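Cystathionine gamma-synthase (Xanthomonas oryzae pv. oryzae KACC 10331, PDB 6LD7) probably uses pyridoxal 5'-phosphate to make cystathionine in methionine biosynthesis. Local coordinates at residues E155-S158 with R163-D166; Q267-A272 with E381-D386; L276-G279 with Q285-F288; A320-F325 with G369-S374. The protein carries 1 engineered substitution. One frame throughout, in Å; residues are numbered along the deposited sequence.

Contact 1: E155-S158 with R163-D166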
loop_
_atom_site.group_PDB
_atom_site.type_symbol
_atom_site.label_atom_id
_atom_site.label_comp_id
_atom_site.label_asym_id
_atom_site.label_seq_id
_atom_site.Cartn_x
_atom_site.Cartn_y
_atom_site.Cartn_z
ATOM N N GLU C 155 32.016 -1.952 12.572
ATOM C CA GLU C 155 30.860 -2.843 12.312
ATOM C C GLU C 155 30.962 -3.995 13.302
ATOM O O GLU C 155 31.870 -4.925 13.195
ATOM C CB GLU C 155 30.846 -3.312 10.867
ATOM C CG GLU C 155 29.643 -4.174 10.500
ATOM C CD GLU C 155 29.731 -4.727 9.088
ATOM O OE1 GLU C 155 29.239 -5.924 8.932
ATOM O OE2 GLU C 155 30.311 -3.953 8.156
ATOM N N THR C 156 30.136 -3.933 14.343
ATOM C CA THR C 156 30.202 -4.988 15.374
ATOM C C THR C 156 28.817 -5.444 15.754
ATOM O O THR C 156 28.013 -4.606 16.161
ATOM C CB THR C 156 30.483 -4.607 16.840
ATOM O OG1 THR C 156 30.623 -3.260 17.307
ATOM C CG2 THR C 156 31.320 -5.626 17.503
ATOM N N PRO C 157 28.586 -6.749 15.959
ATOM C CA PRO C 157 29.474 -7.830 15.545
ATOM C C PRO C 157 29.683 -7.895 14.036
ATOM O O PRO C 157 28.817 -7.427 13.294
ATOM C CB PRO C 157 28.685 -9.108 15.925
ATOM C CG PRO C 157 27.729 -8.652 16.971
ATOM C CD PRO C 157 27.353 -7.275 16.493
ATOM N N SER C 158 30.750 -8.551 13.619
ATOM C CA SER C 158 31.138 -8.681 12.200
ATOM C C SER C 158 30.363 -9.873 11.617
ATOM O O SER C 158 29.861 -10.721 12.356
ATOM C CB SER C 158 32.687 -8.810 12.089
ATOM O OG SER C 158 33.074 -10.177 12.259
ATOM N N ARG C 163 32.934 -11.368 15.124
ATOM C CA ARG C 163 34.014 -10.660 15.877
ATOM C C ARG C 163 33.413 -9.443 16.531
ATOM O O ARG C 163 32.567 -8.730 15.917
ATOM C CB ARG C 163 35.207 -10.241 14.990
ATOM C CG ARG C 163 35.785 -11.347 14.101
ATOM C CD ARG C 163 36.715 -12.246 14.889
ATOM N NE ARG C 163 36.073 -13.422 15.365
ATOM C CZ ARG C 163 36.439 -14.736 15.213
ATOM N NH1 ARG C 163 37.513 -15.168 14.550
ATOM N NH2 ARG C 163 35.652 -15.619 15.806
ATOM N N ILE C 164 33.813 -9.213 17.766
ATOM C CA ILE C 164 33.317 -8.082 18.562
ATOM C C ILE C 164 34.373 -7.001 18.592
ATOM O O ILE C 164 35.492 -7.259 19.012
ATOM C CB ILE C 164 32.961 -8.618 19.936
ATOM C CG1 ILE C 164 32.079 -9.881 19.869
ATOM C CG2 ILE C 164 32.316 -7.562 20.786
ATOM C CD1 ILE C 164 30.725 -9.641 19.299
ATOM N N THR C 165 34.038 -5.792 18.211
ATOM C CA THR C 165 34.922 -4.649 18.377
ATOM C C THR C 165 34.518 -3.944 19.650
ATOM O O THR C 165 33.291 -3.702 19.891
ATOM C CB THR C 165 34.761 -3.672 17.215
ATOM O OG1 THR C 165 34.998 -4.400 16.012
ATOM C CG2 THR C 165 35.661 -2.482 17.343
ATOM N N ASP C 166 35.531 -3.498 20.376
ATOM C CA ASP C 166 35.340 -2.835 21.682
ATOM C C ASP C 166 35.034 -1.380 21.431
ATOM O O ASP C 166 35.924 -0.583 21.052
ATOM C CB ASP C 166 36.557 -3.135 22.552
ATOM C CG ASP C 166 36.544 -2.454 23.907
ATOM O OD1 ASP C 166 35.722 -1.470 24.141
ATOM O OD2 ASP C 166 37.341 -2.942 24.718
HETATM O O HOH W 1 34.726 -3.187 13.359
HETATM O O HOH W 2 33.556 -6.308 14.837
#
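S158 and R163 pin together two arms of the connection between strand 151-155 and helix 167-176, a beta-to-alpha connection in a fold of the pyridoxal-phosphate aminotransferase clan. The backbone N of S158 donates to R163 O over 2.9 Å, and the donor lies in the plane of the R163 carbonyl. In return R163 N donates to S158 OG at 3.1 Å. Serine suits this place because chi1 of 85° swings OG between its own N and carbonyl carbon, where it can stand in for a backbone acceptor; OG also has a weak hydrogen bond with D110.

The cis peptide before P157 bends the chain, and P157 CA makes a C-H...O contact of 3.2 Å with R163 O. Beyond the polar pair, P157 and I164 run side by side, and the proline CG rests 3.9 Å from I164 CD1. These are compact and branched apolar groups suited to a buried turn, where I164 also packs on L299 and Q303 of helix 297-303.

Further out, two waters bridge the segments. One takes a hydrogen bond from E155 N and gives one to T165 OG1. The second donates to E155 O at 2.7 Å and to R163 O at 2.8 Å, while T165 OG1 donates to it over 2.7 Å. Around these, E155 is held through OE2 by Y112 N, T165 O receives Q303 NE2, and D166, the N-cap of helix 167-176, accepts F169 N with its OD1.

Contact 2: Q267-A272 with E381-D386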
loop_
_atom_site.group_PDB
_atom_site.type_symbol
_atom_site.label_atom_id
_atom_site.label_comp_id
_atom_site.label_asym_id
_atom_site.label_seq_id
_atom_site.Cartn_x
_atom_site.Cartn_y
_atom_site.Cartn_z
ATOM N N GLN C 267 16.229 -14.487 20.294
ATOM C CA GLN C 267 17.409 -14.804 21.166
ATOM C C GLN C 267 17.191 -16.112 21.963
ATOM O O GLN C 267 18.183 -16.878 22.166
ATOM C CB GLN C 267 17.702 -13.619 22.067
ATOM C CG GLN C 267 18.281 -12.456 21.297
ATOM C CD GLN C 267 18.708 -11.341 22.215
ATOM O OE1 GLN C 267 19.909 -11.028 22.370
ATOM N NE2 GLN C 267 17.719 -10.724 22.828
ATOM N N GLU C 268 15.968 -16.407 22.365
ATOM C CA GLU C 268 15.637 -17.724 22.979
ATOM C C GLU C 268 15.982 -18.843 21.991
ATOM O O GLU C 268 16.665 -19.796 22.356
ATOM C CB GLU C 268 14.168 -17.772 23.365
ATOM C CG GLU C 268 13.810 -19.071 24.009
ATOM C CD GLU C 268 12.332 -19.330 24.361
ATOM O OE1 GLU C 268 11.938 -20.521 24.569
ATOM O OE2 GLU C 268 11.590 -18.366 24.507
ATOM N N ASN C 269 15.627 -18.674 20.730
ATOM C CA ASN C 269 15.898 -19.704 19.702
ATOM C C ASN C 269 17.403 -19.836 19.480
ATOM O O ASN C 269 17.904 -20.961 19.402
ATOM C CB ASN C 269 15.195 -19.385 18.388
ATOM C CG ASN C 269 13.706 -19.638 18.492
ATOM O OD1 ASN C 269 13.242 -20.352 19.416
ATOM N ND2 ASN C 269 12.978 -19.134 17.505
ATOM N N ALA C 270 18.121 -18.726 19.406
ATOM C CA ALA C 270 19.565 -18.743 19.131
ATOM C C ALA C 270 20.326 -19.426 20.277
ATOM O O ALA C 270 21.204 -20.250 19.985
ATOM C CB ALA C 270 20.072 -17.336 18.914
ATOM N N ASP C 271 20.007 -19.093 21.520
ATOM C CA ASP C 271 20.592 -19.782 22.721
ATOM C C ASP C 271 20.353 -21.299 22.624
ATOM O O ASP C 271 21.324 -22.047 22.806
ATOM C CB ASP C 271 20.000 -19.244 24.020
ATOM C CG ASP C 271 20.396 -17.789 24.260
ATOM O OD1 ASP C 271 21.204 -17.233 23.450
ATOM O OD2 ASP C 271 19.810 -17.148 25.183
ATOM N N ALA C 272 19.158 -21.729 22.199
ATOM C CA ALA C 272 18.893 -23.182 22.077
ATOM C C ALA C 272 19.689 -23.764 20.913
ATOM O O ALA C 272 20.208 -24.818 21.056
ATOM C CB ALA C 272 17.439 -23.416 21.936
ATOM N N GLU C 381 11.415 -25.833 19.186
ATOM C CA GLU C 381 11.371 -27.314 18.964
ATOM C C GLU C 381 11.521 -27.649 17.476
ATOM O O GLU C 381 12.239 -28.631 17.163
ATOM C CB GLU C 381 10.145 -27.980 19.583
ATOM C CG GLU C 381 8.797 -27.707 18.921
ATOM C CD GLU C 381 7.583 -28.193 19.720
ATOM O OE1 GLU C 381 7.147 -29.334 19.453
ATOM O OE2 GLU C 381 7.011 -27.409 20.523
ATOM N N ASP C 382 10.833 -26.916 16.599
ATOM C CA ASP C 382 10.859 -27.206 15.133
ATOM C C ASP C 382 12.221 -26.887 14.562
ATOM O O ASP C 382 12.730 -27.692 13.779
ATOM C CB ASP C 382 9.766 -26.445 14.382
ATOM C CG ASP C 382 8.360 -26.903 14.708
ATOM O OD1 ASP C 382 8.202 -28.139 14.964
ATOM O OD2 ASP C 382 7.418 -26.017 14.726
ATOM N N LEU C 383 12.775 -25.715 14.871
ATOM C CA LEU C 383 14.116 -25.376 14.355
ATOM C C LEU C 383 15.115 -26.442 14.770
ATOM O O LEU C 383 15.947 -26.801 13.940
ATOM C CB LEU C 383 14.566 -24.003 14.849
ATOM C CG LEU C 383 13.624 -22.887 14.442
ATOM C CD1 LEU C 383 14.205 -21.534 14.831
ATOM C CD2 LEU C 383 13.346 -22.945 12.920
ATOM N N LEU C 384 15.035 -26.961 15.998
ATOM C CA LEU C 384 16.014 -27.998 16.457
ATOM C C LEU C 384 15.803 -29.351 15.741
ATOM O O LEU C 384 16.782 -29.984 15.316
ATOM C CB LEU C 384 15.895 -28.188 17.958
ATOM C CG LEU C 384 16.310 -27.015 18.832
ATOM C CD1 LEU C 384 15.908 -27.314 20.264
ATOM C CD2 LEU C 384 17.789 -26.782 18.762
ATOM N N ILE C 385 14.578 -29.751 15.511
ATOM C CA ILE C 385 14.293 -31.000 14.735
ATOM C C ILE C 385 14.872 -30.843 13.319
ATOM O O ILE C 385 15.637 -31.725 12.834
ATOM C CB ILE C 385 12.775 -31.219 14.702
ATOM C CG1 ILE C 385 12.254 -31.674 16.081
ATOM C CG2 ILE C 385 12.409 -32.188 13.566
ATOM C CD1 ILE C 385 10.713 -31.581 16.157
ATOM N N ASP C 386 14.635 -29.687 12.702
ATOM C CA ASP C 386 15.176 -29.404 11.346
ATOM C C ASP C 386 16.700 -29.463 11.337
ATOM O O ASP C 386 17.253 -30.140 10.411
ATOM C CB ASP C 386 14.663 -28.059 10.841
ATOM C CG ASP C 386 14.466 -27.938 9.327
ATOM O OD1 ASP C 386 14.203 -28.984 8.646
ATOM O OD2 ASP C 386 14.542 -26.767 8.838
#
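The amide of N269 offers one of its faces to L383: CD1 sits almost directly above ND2, 3.8 Å away, and somewhat farther from CG. The two side chains cross at about a right angle, and the methyl lies over the flat group rather than at its rim. The nitrogen under this methyl is already occupied, for N269 ND2 donates to the carbonyl oxygens of E378 and G376, in the turn that leads into helix 380-396. I375 packs against the same asparagine. Asparagine fits because a short, flat amide can tie down that turn and still present a face to a leucine.

One turn farther along, a second flat group takes part. The carbonyl of A272 is approached by L384 CD2, which lies 3.9 Å from A272 O. The small alanine side chain points into the interface, and the helices come close there, A272 CA and L384 CA being 7.9 Å apart. Leucine L383 is extended (chi2 -174°), which carries CD1 out to the asparagine; both leucines also touch I273, and L384 reaches L276.

Helices 259-277 and 380-396 thus pack through a thin seam, with their outer faces turned to other partners. E268 forms a salt bridge with R264 of the second subunit, and D382 OD2 is hydrogen-bonded to T15 N and T18 OG1 of that subunit. Between the two segments themselves the contact is purely van der Waals; the amide nitrogen under the methyl already has its two carbonyl acceptors, so covering that nitrogen with a leucine probably costs little.

Contact 3: L276-G279 with Q285-F288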
loop_
_atom_site.group_PDB
_atom_site.type_symbol
_atom_site.label_atom_id
_atom_site.label_comp_id
_atom_site.label_asym_id
_atom_site.label_seq_id
_atom_site.Cartn_x
_atom_site.Cartn_y
_atom_site.Cartn_z
ATOM N N LEU C 276 22.728 -26.767 20.790
ATOM C CA LEU C 276 22.765 -28.035 19.990
ATOM C C LEU C 276 24.083 -28.084 19.198
ATOM O O LEU C 276 24.725 -29.125 19.133
ATOM C CB LEU C 276 21.593 -28.040 19.026
ATOM C CG LEU C 276 21.662 -29.099 17.929
ATOM C CD1 LEU C 276 21.267 -30.469 18.542
ATOM C CD2 LEU C 276 20.731 -28.742 16.776
ATOM N N LEU C 277 24.507 -26.972 18.597
ATOM C CA LEU C 277 25.599 -27.007 17.597
ATOM C C LEU C 277 26.947 -27.070 18.338
ATOM O O LEU C 277 27.844 -27.737 17.875
ATOM C CB LEU C 277 25.558 -25.779 16.687
ATOM C CG LEU C 277 24.343 -25.672 15.779
ATOM C CD1 LEU C 277 24.465 -24.423 14.958
ATOM C CD2 LEU C 277 24.171 -26.886 14.871
ATOM N N ASP C 278 27.094 -26.412 19.454
ATOM C CA ASP C 278 28.411 -26.331 20.113
ATOM C C ASP C 278 28.801 -27.706 20.704
ATOM O O ASP C 278 28.111 -28.168 21.585
ATOM C CB ASP C 278 28.386 -25.316 21.245
ATOM C CG ASP C 278 29.753 -25.102 21.886
ATOM O OD1 ASP C 278 30.768 -25.039 21.166
ATOM O OD2 ASP C 278 29.783 -24.891 23.083
ATOM N N GLY C 279 29.910 -28.268 20.262
ATOM C CA GLY C 279 30.359 -29.618 20.644
ATOM C C GLY C 279 29.588 -30.738 19.942
ATOM O O GLY C 279 29.896 -31.831 20.216
ATOM N N GLN C 285 33.261 -25.875 14.652
ATOM C CA GLN C 285 33.344 -24.565 15.356
ATOM C C GLN C 285 32.002 -23.851 15.257
ATOM O O GLN C 285 31.265 -23.945 14.170
ATOM C CB GLN C 285 34.439 -23.755 14.663
ATOM C CG GLN C 285 34.788 -22.464 15.303
ATOM C CD GLN C 285 35.357 -22.650 16.681
ATOM O OE1 GLN C 285 36.261 -23.440 16.860
ATOM N NE2 GLN C 285 34.753 -21.996 17.653
ATOM N N VAL C 286 31.682 -23.097 16.294
ATOM C CA VAL C 286 30.488 -22.235 16.311
ATOM C C VAL C 286 30.967 -20.811 16.538
ATOM O O VAL C 286 31.804 -20.619 17.424
ATOM C CB VAL C 286 29.500 -22.644 17.388
ATOM C CG1 VAL C 286 28.255 -21.751 17.314
ATOM C CG2 VAL C 286 29.104 -24.071 17.213
ATOM N N TYR C 287 30.415 -19.879 15.780
ATOM C CA TYR C 287 30.742 -18.450 15.876
ATOM C C TYR C 287 29.484 -17.783 16.416
ATOM O O TYR C 287 28.513 -17.648 15.673
ATOM C CB TYR C 287 31.202 -17.913 14.514
ATOM C CG TYR C 287 32.446 -18.553 13.957
ATOM C CD1 TYR C 287 33.722 -18.170 14.370
ATOM C CD2 TYR C 287 32.334 -19.604 13.056
ATOM C CE1 TYR C 287 34.864 -18.830 13.900
ATOM C CE2 TYR C 287 33.437 -20.254 12.562
ATOM C CZ TYR C 287 34.704 -19.854 12.965
ATOM O OH TYR C 287 35.737 -20.508 12.366
ATOM N N PHE C 288 29.462 -17.512 17.698
ATOM C CA PHE C 288 28.267 -16.965 18.398
ATOM C C PHE C 288 28.714 -16.301 19.691
ATOM O O PHE C 288 29.286 -16.954 20.532
ATOM C CB PHE C 288 27.227 -18.019 18.752
ATOM C CG PHE C 288 25.985 -17.467 19.411
ATOM C CD1 PHE C 288 25.204 -16.528 18.776
ATOM C CD2 PHE C 288 25.575 -17.924 20.667
ATOM C CE1 PHE C 288 24.032 -16.070 19.376
ATOM C CE2 PHE C 288 24.418 -17.455 21.268
ATOM C CZ PHE C 288 23.651 -16.525 20.634
#
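V286 is the residue that reaches from edge strand 283-287 to the end of helix 259-277, with D278 and L277 receiving it. CB points toward the helix end but stops short of it, and there the side chain forks. CG1 lies anti to the backbone N (chi1 -177°), and this sets CG2 beside that N, where it projects to the helix end. CG2 carries the whole contact: it is 3.7 Å from D278 CA, 3.8 Å from D278 N and 3.9 Å from L277 C, so the methyl beds down on the last peptide link of the helix. L277 CB, 4.0 Å from V286 CG2, adds the one apolar side-chain pairing.

A beta-branched valine favours an extended backbone and needs little length to fill this spot, where L291 covers it too. L277 turns its longer chain inward to F313 and L391. D278 is the first residue to leave helical geometry, and G279 follows with positive phi, a conformation glycine adopts readily as the chain turns back to the strand.

Neighbouring Q285 and Y287 form backbone hydrogen bonds with E314 and S312 of strand 310-315. V286 O instead accepts Q285 NE2 at 3.3 Å, the donor standing 43° out of the carbonyl plane. The chemistry is therefore divided: hydrogen bonds hold the strand to its sheet, whereas helix and strand are joined here by dispersion contacts of a single methyl.

Contact 4: A320-F325 with G369-S374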
loop_
_atom_site.group_PDB
_atom_site.type_symbol
_atom_site.label_atom_id
_atom_site.label_comp_id
_atom_site.label_asym_id
_atom_site.label_seq_id
_atom_site.Cartn_x
_atom_site.Cartn_y
_atom_site.Cartn_z
ATOM N N ALA C 320 30.201 -31.613 0.137
ATOM C CA ALA C 320 29.172 -32.676 -0.005
ATOM C C ALA C 320 28.269 -32.738 1.254
ATOM O O ALA C 320 27.068 -33.163 1.152
ATOM C CB ALA C 320 29.817 -34.009 -0.256
ATOM N N ALA C 321 28.855 -32.507 2.433
ATOM C CA ALA C 321 28.122 -32.520 3.723
ATOM C C ALA C 321 27.196 -31.299 3.731
ATOM O O ALA C 321 25.996 -31.441 4.081
ATOM C CB ALA C 321 29.066 -32.493 4.894
ATOM N N VAL C 322 27.701 -30.180 3.218
ATOM C CA VAL C 322 26.907 -28.939 3.145
ATOM C C VAL C 322 25.687 -29.182 2.246
ATOM O O VAL C 322 24.603 -28.768 2.623
ATOM C CB VAL C 322 27.791 -27.744 2.717
ATOM C CG1 VAL C 322 26.961 -26.509 2.442
ATOM C CG2 VAL C 322 28.813 -27.439 3.801
ATOM N N ARG C 323 25.878 -29.700 1.046
ATOM C CA ARG C 323 24.790 -29.932 0.077
ATOM C C ARG C 323 23.786 -30.855 0.736
ATOM O O ARG C 323 22.549 -30.581 0.607
ATOM C CB ARG C 323 25.249 -30.625 -1.205
ATOM C CG ARG C 323 26.078 -29.765 -2.142
ATOM C CD ARG C 323 26.677 -30.524 -3.355
ATOM N NE ARG C 323 27.348 -29.572 -4.239
ATOM C CZ ARG C 323 26.725 -28.931 -5.224
ATOM N NH1 ARG C 323 25.439 -29.144 -5.426
ATOM N NH2 ARG C 323 27.364 -28.081 -5.997
ATOM N N ALA C 324 24.246 -31.898 1.431
ATOM C CA ALA C 324 23.268 -32.818 2.071
ATOM C C ALA C 324 22.520 -32.067 3.215
ATOM O O ALA C 324 21.293 -32.191 3.339
ATOM C CB ALA C 324 23.976 -34.033 2.574
ATOM N N PHE C 325 23.232 -31.272 4.021
ATOM C CA PHE C 325 22.635 -30.560 5.179
ATOM C C PHE C 325 21.480 -29.693 4.649
ATOM O O PHE C 325 20.347 -29.753 5.093
ATOM C CB PHE C 325 23.713 -29.749 5.894
ATOM C CG PHE C 325 23.238 -28.987 7.101
ATOM C CD1 PHE C 325 22.591 -27.781 6.976
ATOM C CD2 PHE C 325 23.435 -29.491 8.383
ATOM C CE1 PHE C 325 22.119 -27.121 8.109
ATOM C CE2 PHE C 325 22.963 -28.820 9.494
ATOM C CZ PHE C 325 22.305 -27.639 9.364
ATOM N N GLY C 369 33.047 -25.224 4.475
ATOM C CA GLY C 369 32.146 -25.846 5.449
ATOM C C GLY C 369 31.326 -24.805 6.244
ATOM O O GLY C 369 30.452 -25.272 7.045
ATOM N N LEU C 370 31.546 -23.478 6.065
ATOM C CA LEU C 370 30.897 -22.482 6.947
ATOM C C LEU C 370 29.457 -22.241 6.496
ATOM O O LEU C 370 29.202 -22.051 5.280
ATOM C CB LEU C 370 31.688 -21.186 6.962
ATOM C CG LEU C 370 31.154 -20.149 7.954
ATOM C CD1 LEU C 370 31.476 -20.572 9.379
ATOM C CD2 LEU C 370 31.746 -18.812 7.694
ATOM N N LEU C 371 28.516 -22.329 7.427
ATOM C CA LEU C 371 27.097 -21.967 7.195
ATOM C C LEU C 371 26.719 -20.875 8.182
ATOM O O LEU C 371 27.199 -20.916 9.331
ATOM C CB LEU C 371 26.209 -23.207 7.346
ATOM C CG LEU C 371 26.336 -24.242 6.222
ATOM C CD1 LEU C 371 25.759 -25.578 6.632
ATOM C CD2 LEU C 371 25.636 -23.746 4.972
ATOM N N ARG C 372 25.954 -19.898 7.707
ATOM C CA ARG C 372 25.412 -18.780 8.495
ATOM C C ARG C 372 23.909 -18.938 8.664
ATOM O O ARG C 372 23.201 -19.145 7.682
ATOM C CB ARG C 372 25.783 -17.454 7.859
ATOM C CG ARG C 372 25.425 -16.280 8.744
ATOM C CD ARG C 372 25.597 -14.982 7.963
ATOM N NE ARG C 372 24.474 -14.821 7.036
ATOM C CZ ARG C 372 24.425 -13.869 6.116
ATOM N NH1 ARG C 372 25.370 -12.960 6.098
ATOM N NH2 ARG C 372 23.353 -13.734 5.355
ATOM N N LEU C 373 23.470 -18.832 9.917
ATOM C CA LEU C 373 22.073 -18.837 10.276
ATOM C C LEU C 373 21.643 -17.457 10.682
ATOM O O LEU C 373 22.247 -16.885 11.578
ATOM C CB LEU C 373 21.839 -19.788 11.457
ATOM C CG LEU C 373 22.252 -21.208 11.238
ATOM C CD1 LEU C 373 21.927 -22.040 12.475
ATOM C CD2 LEU C 373 21.571 -21.816 10.043
ATOM N N SER C 374 20.475 -17.081 10.164
ATOM C CA SER C 374 19.677 -15.951 10.687
ATOM C C SER C 374 18.455 -16.587 11.341
ATOM O O SER C 374 17.571 -17.066 10.631
ATOM C CB SER C 374 19.293 -14.965 9.629
ATOM O OG SER C 374 18.369 -14.001 10.149
#
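V322 and L371 meet tip to tip because of how each leaves its backbone. In V322, chi1 of 172° places CG1 opposite the backbone N and sends it toward the sheet, while L371, with chi1 -71° and a nearly straight chi2, stretches toward the helix. The result is a V322 CG1 to L371 CD2 approach of 4.0 Å. The other valine branch, CG2, lies 4.0 Å from G369 CA, so that the methyl rests on the main chain just before the strand begins.

One helical turn on, F325 CG also lies opposite its backbone N (chi1 -179°), and the ring passes alongside L371 in the reverse direction. The closest atoms are F325 CD1 and L371 CD1, 3.9 Å apart. The leucine thus divides its two methyls, one for the valine and one for the phenylalanine. The large ring suits a buried position with several neighbours: L315 and I345 from the sheet, L387 and L391 from helix 380-396.

R323, on the exposed side of the helix, forms a salt bridge with E319; F49 of the third subunit packs on both R323 and V322. Strand 370-374 is itself fixed by backbone hydrogen bonds such as L371 with F313 and R372 with A346. A helix laid by apolar side chains on a largely antiparallel sheet is the pattern of the C-terminal alpha/beta domain in fold type I pyridoxal-phosphate enzymes.

Contact 1 lies deepest, its centre about 11 Å from the centre of the chain, and is the polar one, a loop closed by hydrogen bonds and waters beside the seven-stranded sheet. Contacts 2, 3 and 4, with centres 22 to 23 Å from that point, lie around the five-stranded sheet and rely on apolar packing; 3 and 4 are buried, 2 only partly. Contacts 2 and 3 share helix 259-277 and touch where L384 meets L276. Contacts 3 and 4 use the same sheet, at an outermost strand and at its middle strand, and meet where Y287 packs on L370. R163 packing on Y287 joins contact 1 to contact 3.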